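Putative type VI secretion protein (Escherichia coli, PDB 6SK0) probably forms the central puncturing spike at the tip of the type VI secretion machine, onto which a phospholipase effector is loaded. Local coordinates at residues I736-G740 with G741-L745; L686-K690 with G691-I695. One frame throughout, in Å; residues are numbered along the deposited sequence.

Contact 1 of 2, residues I736-G740 with G741-L745; sequences IKLSG and GNIEL
The carbonyl oxygen of Glu744 takes the backbone N-H of Lys737 at 2.8 Å, N to O, with the donor in the carbonyl plane, and also meets the CA-H of Ile736. The reciprocal bond, Glu744 N to Lys737 O, is equally short at 2.8 Å. Nearer the turn the geometry is less regular: Asn742 N reaches Ser739 O at 2.8 Å from 38° above the carbonyl plane, while Ser739 N returns to Asn742 O at 3.2 Å. These four bonds close a tight two-residue hairpin, whose type II' turn from Ser739 to Asn742 has Gly740 at its first corner, where the positive phi of 62° suits glycine.

On one face, the non-hydrogen-bonded pair Ile736 and Leu745 lie side by side, CG1 of Ile736 being 3.9 Å from CG of Leu745; in the next such pair Leu738 sets its CG 4.2 Å from CG1 of Ile743. On the other, Lys737 and Glu744 are a hydrogen-bonded antiparallel pair; the Lys737 chain bends at chi3, and its NZ stays 4.4 Å from Glu744 OE1, too far for a salt bridge. Glu744 OE2 instead salt-bridges Lys754 of the second subunit, and Asn742 OD1 accepts a bond from Gln750 N there.

Strand 734-739 is the middle of three antiparallel strands. It bonds to strand 726-731 through Ile736 with Leu729 and Leu738 with Leu727, whereas residues 743-745 continue the sheet by pairing in parallel with a strand of the second subunit.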
loop_
_atom_site.group_PDB
_atom_site.type_symbol
_atom_site.label_atom_id
_atom_site.label_comp_id
_atom_site.label_asym_id
_atom_site.label_seq_id
_atom_site.Cartn_x
_atom_site.Cartn_y
_atom_site.Cartn_z
ATOM N N ILE A 736 -44.843 14.141 9.602
ATOM C CA ILE A 736 -44.952 14.013 11.042
ATOM C C ILE A 736 -43.777 14.761 11.638
ATOM O O ILE A 736 -42.622 14.472 11.310
ATOM C CB ILE A 736 -44.958 12.548 11.494
ATOM C CG1 ILE A 736 -46.163 11.825 10.900
ATOM C CG2 ILE A 736 -44.965 12.471 12.995
ATOM C CD1 ILE A 736 -46.213 10.384 11.230
ATOM N N LYS A 737 -44.066 15.732 12.489
ATOM C CA LYS A 737 -43.035 16.539 13.110
ATOM C C LYS A 737 -43.117 16.404 14.620
ATOM O O LYS A 737 -44.182 16.593 15.211
ATOM C CB LYS A 737 -43.149 17.999 12.698
ATOM C CG LYS A 737 -42.097 18.872 13.323
ATOM C CD LYS A 737 -42.377 20.327 13.075
ATOM C CE LYS A 737 -42.604 20.596 11.607
ATOM N NZ LYS A 737 -43.237 21.923 11.387
ATOM N N LEU A 738 -41.999 16.057 15.227
ATOM C CA LEU A 738 -41.824 16.075 16.669
ATOM C C LEU A 738 -40.892 17.235 16.973
ATOM O O LEU A 738 -39.714 17.197 16.608
ATOM C CB LEU A 738 -41.246 14.758 17.172
ATOM C CG LEU A 738 -42.157 13.552 17.354
ATOM C CD1 LEU A 738 -42.647 13.045 16.029
ATOM C CD2 LEU A 738 -41.424 12.452 18.105
ATOM N N SER A 739 -41.422 18.276 17.599
ATOM C CA SER A 739 -40.632 19.453 17.924
ATOM C C SER A 739 -41.317 20.200 19.052
ATOM O O SER A 739 -42.527 20.087 19.250
ATOM C CB SER A 739 -40.440 20.368 16.713
ATOM O OG SER A 739 -41.669 20.900 16.277
ATOM N N GLY A 740 -40.532 20.990 19.761
ATOM C CA GLY A 740 -41.010 21.544 21.008
ATOM C C GLY A 740 -41.298 20.376 21.915
ATOM O O GLY A 740 -40.446 19.511 22.139
ATOM N N GLY A 741 -42.512 20.312 22.422
ATOM C CA GLY A 741 -42.953 19.109 23.085
ATOM C C GLY A 741 -44.205 18.618 22.408
ATOM O O GLY A 741 -45.069 18.012 23.036
ATOM N N ASN A 742 -44.313 18.898 21.118
ATOM C CA ASN A 742 -45.524 18.647 20.367
ATOM C C ASN A 742 -45.291 17.588 19.309
ATOM O O ASN A 742 -44.163 17.318 18.893
ATOM C CB ASN A 742 -46.032 19.925 19.702
ATOM C CG ASN A 742 -46.278 21.025 20.690
ATOM O OD1 ASN A 742 -46.884 20.810 21.733
ATOM N ND2 ASN A 742 -45.800 22.215 20.376
ATOM N N ILE A 743 -46.389 16.990 18.879
ATOM C CA ILE A 743 -46.419 16.113 17.723
ATOM C C ILE A 743 -47.400 16.703 16.732
ATOM O O ILE A 743 -48.546 16.995 17.084
ATOM C CB ILE A 743 -46.818 14.678 18.101
ATOM C CG1 ILE A 743 -45.912 14.146 19.201
ATOM C CG2 ILE A 743 -46.783 13.792 16.883
ATOM C CD1 ILE A 743 -46.263 12.765 19.663
ATOM N N GLU A 744 -46.951 16.884 15.501
ATOM C CA GLU A 744 -47.777 17.434 14.443
ATOM C C GLU A 744 -47.828 16.442 13.294
ATOM O O GLU A 744 -46.788 16.056 12.753
ATOM C CB GLU A 744 -47.232 18.782 13.984
ATOM C CG GLU A 744 -48.082 19.482 12.965
ATOM C CD GLU A 744 -47.598 20.891 12.699
ATOM O OE1 GLU A 744 -47.026 21.507 13.619
ATOM O OE2 GLU A 744 -47.779 21.383 11.569
ATOM N N LEU A 745 -49.027 16.018 12.944
ATOM C CA LEU A 745 -49.275 15.177 11.782
ATOM C C LEU A 745 -50.011 16.042 10.774
ATOM O O LEU A 745 -51.189 16.357 10.957
ATOM C CB LEU A 745 -50.083 13.943 12.142
ATOM C CG LEU A 745 -49.364 12.801 12.840
ATOM C CD1 LEU A 745 -49.241 13.096 14.307
ATOM C CD2 LEU A 745 -50.134 11.530 12.623
#

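Contact 2 of 2, residues L686-K690 with G691-I695; sequences LLAAK and GRVNI
Ala688 and Val693 turn their side chains toward one another across the bend, their CA-CB bonds running about 140° apart in direction. The contact is made by one branch of the valine: CG2 comes within 3.6 Å of Ala688 CB, methyl against methyl. A chi1 of 171° turns Val693 CG1 away from the alanine, toward Ile695, and puts CG2 beside the backbone N, facing Ala688. The same Ala688 CB also lies 3.6 Å from Gly691 O, so this methyl sits against both the valine branch and the carbonyl oxygen of the turn. Ala688 and Val693 are both buried.

No hydrogen bond joins the two segments. The CA atoms of Ala688 and Val693 are already 6.5 Å apart, and those of Leu686 and Ile695 10.6 Å, so strands 684-688 and 693-697 splay apart from the bend instead of pairing as a hairpin. Ala689, with helical backbone angles, and Gly691, with phi 88°, share the turning of the chain; at Gly691 a CB would be jammed against Lys690 O. The side chains of Lys690 and Arg692 leave the backbone away from the opposing segment, though Lys690 CB stays beside Gly691 N; Lys690 is extended and packs on Ser699 of the second subunit. Asn694 CB sits 3.6 Å above the plane of the Arg692 guanidinium, nearer its edge than its middle.

Each strand finds its backbone partners in the other two subunits, pairing in parallel with both. A chain that turns between short strands paired in this way is consistent with the intertwined triple-stranded beta-helix, the needle of VgrG and related phage spikes.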
loop_
_atom_site.group_PDB
_atom_site.type_symbol
_atom_site.label_atom_id
_atom_site.label_comp_id
_atom_site.label_asym_id
_atom_site.label_seq_id
_atom_site.Cartn_x
_atom_site.Cartn_y
_atom_site.Cartn_z
ATOM N N LEU A 686 -20.519 -1.984 3.712
ATOM C CA LEU A 686 -19.845 -1.651 4.958
ATOM C C LEU A 686 -20.438 -2.577 6.009
ATOM O O LEU A 686 -21.535 -2.338 6.519
ATOM C CB LEU A 686 -20.022 -0.176 5.294
ATOM C CG LEU A 686 -19.770 0.762 4.106
ATOM C CD1 LEU A 686 -20.291 2.163 4.360
ATOM C CD2 LEU A 686 -18.296 0.811 3.751
ATOM N N LEU A 687 -19.727 -3.656 6.301
ATOM C CA LEU A 687 -20.261 -4.755 7.086
ATOM C C LEU A 687 -19.371 -5.044 8.279
ATOM O O LEU A 687 -18.154 -5.182 8.139
ATOM C CB LEU A 687 -20.403 -6.012 6.233
ATOM C CG LEU A 687 -20.936 -5.821 4.818
ATOM C CD1 LEU A 687 -20.831 -7.120 4.046
ATOM C CD2 LEU A 687 -22.376 -5.314 4.850
ATOM N N ALA A 688 -19.982 -5.148 9.441
ATOM C CA ALA A 688 -19.356 -5.741 10.609
ATOM C C ALA A 688 -20.052 -7.070 10.855
ATOM O O ALA A 688 -21.226 -7.098 11.235
ATOM C CB ALA A 688 -19.448 -4.826 11.822
ATOM N N ALA A 689 -19.341 -8.165 10.598
ATOM C CA ALA A 689 -19.871 -9.475 10.947
ATOM C C ALA A 689 -20.182 -9.545 12.433
ATOM O O ALA A 689 -21.230 -10.055 12.833
ATOM C CB ALA A 689 -18.888 -10.568 10.545
ATOM N N LYS A 690 -19.288 -9.020 13.257
ATOM C CA LYS A 690 -19.511 -8.853 14.679
ATOM C C LYS A 690 -19.041 -7.468 15.077
ATOM O O LYS A 690 -18.267 -6.829 14.367
ATOM C CB LYS A 690 -18.774 -9.905 15.512
ATOM C CG LYS A 690 -19.135 -11.324 15.185
ATOM C CD LYS A 690 -18.258 -12.283 15.955
ATOM C CE LYS A 690 -18.511 -13.707 15.530
ATOM N NZ LYS A 690 -17.664 -14.656 16.297
ATOM N N GLY A 691 -19.511 -7.018 16.224
ATOM C CA GLY A 691 -19.130 -5.724 16.734
ATOM C C GLY A 691 -20.031 -4.609 16.239
ATOM O O GLY A 691 -20.679 -4.697 15.201
ATOM N N ARG A 692 -20.040 -3.531 17.005
ATOM C CA ARG A 692 -20.915 -2.403 16.741
ATOM C C ARG A 692 -20.467 -1.632 15.502
ATOM O O ARG A 692 -19.274 -1.429 15.274
ATOM C CB ARG A 692 -20.923 -1.495 17.964
ATOM C CG ARG A 692 -21.839 -0.310 17.906
ATOM C CD ARG A 692 -21.924 0.333 19.281
ATOM N NE ARG A 692 -22.381 1.715 19.222
ATOM C CZ ARG A 692 -21.576 2.770 19.264
ATOM N NH1 ARG A 692 -20.266 2.605 19.363
ATOM N NH2 ARG A 692 -22.084 3.992 19.208
ATOM N N VAL A 693 -21.429 -1.215 14.690
ATOM C CA VAL A 693 -21.186 -0.270 13.609
ATOM C C VAL A 693 -21.540 1.114 14.120
ATOM O O VAL A 693 -22.671 1.358 14.553
ATOM C CB VAL A 693 -21.991 -0.616 12.350
ATOM C CG1 VAL A 693 -21.883 0.504 11.336
ATOM C CG2 VAL A 693 -21.514 -1.910 11.759
ATOM N N ASN A 694 -20.573 2.017 14.080
ATOM C CA ASN A 694 -20.751 3.373 14.569
ATOM C C ASN A 694 -20.395 4.347 13.458
ATOM O O ASN A 694 -19.256 4.363 12.983
ATOM C CB ASN A 694 -19.898 3.624 15.813
ATOM C CG ASN A 694 -20.137 4.984 16.405
ATOM O OD1 ASN A 694 -19.211 5.653 16.843
ATOM N ND2 ASN A 694 -21.391 5.407 16.415
ATOM N N ILE A 695 -21.366 5.149 13.050
ATOM C CA ILE A 695 -21.198 6.148 12.009
ATOM C C ILE A 695 -21.543 7.496 12.622
ATOM O O ILE A 695 -22.679 7.710 13.062
ATOM C CB ILE A 695 -22.077 5.853 10.791
ATOM C CG1 ILE A 695 -21.771 4.456 10.261
ATOM C CG2 ILE A 695 -21.888 6.912 9.726
ATOM C CD1 ILE A 695 -22.720 3.981 9.230
#

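Contact 2 precedes contact 1 in the sequence, and the two do not touch: their centres are 32 Å apart and their nearest atoms about 20 Å. Both lie to the same side of the chain's centre, from which the centre of contact 2 is about 25 Å away and that of contact 1 about 51 Å, close to the end of the modelled spike. They show two ways of turning a chain within one trimer. Residues 736-745 pair with each other as a hairpin and extend the sheet into the second subunit, whereas residues 686-695 share no backbone bonds across their bend and pair with both other subunits. Both contacts touch the second subunit.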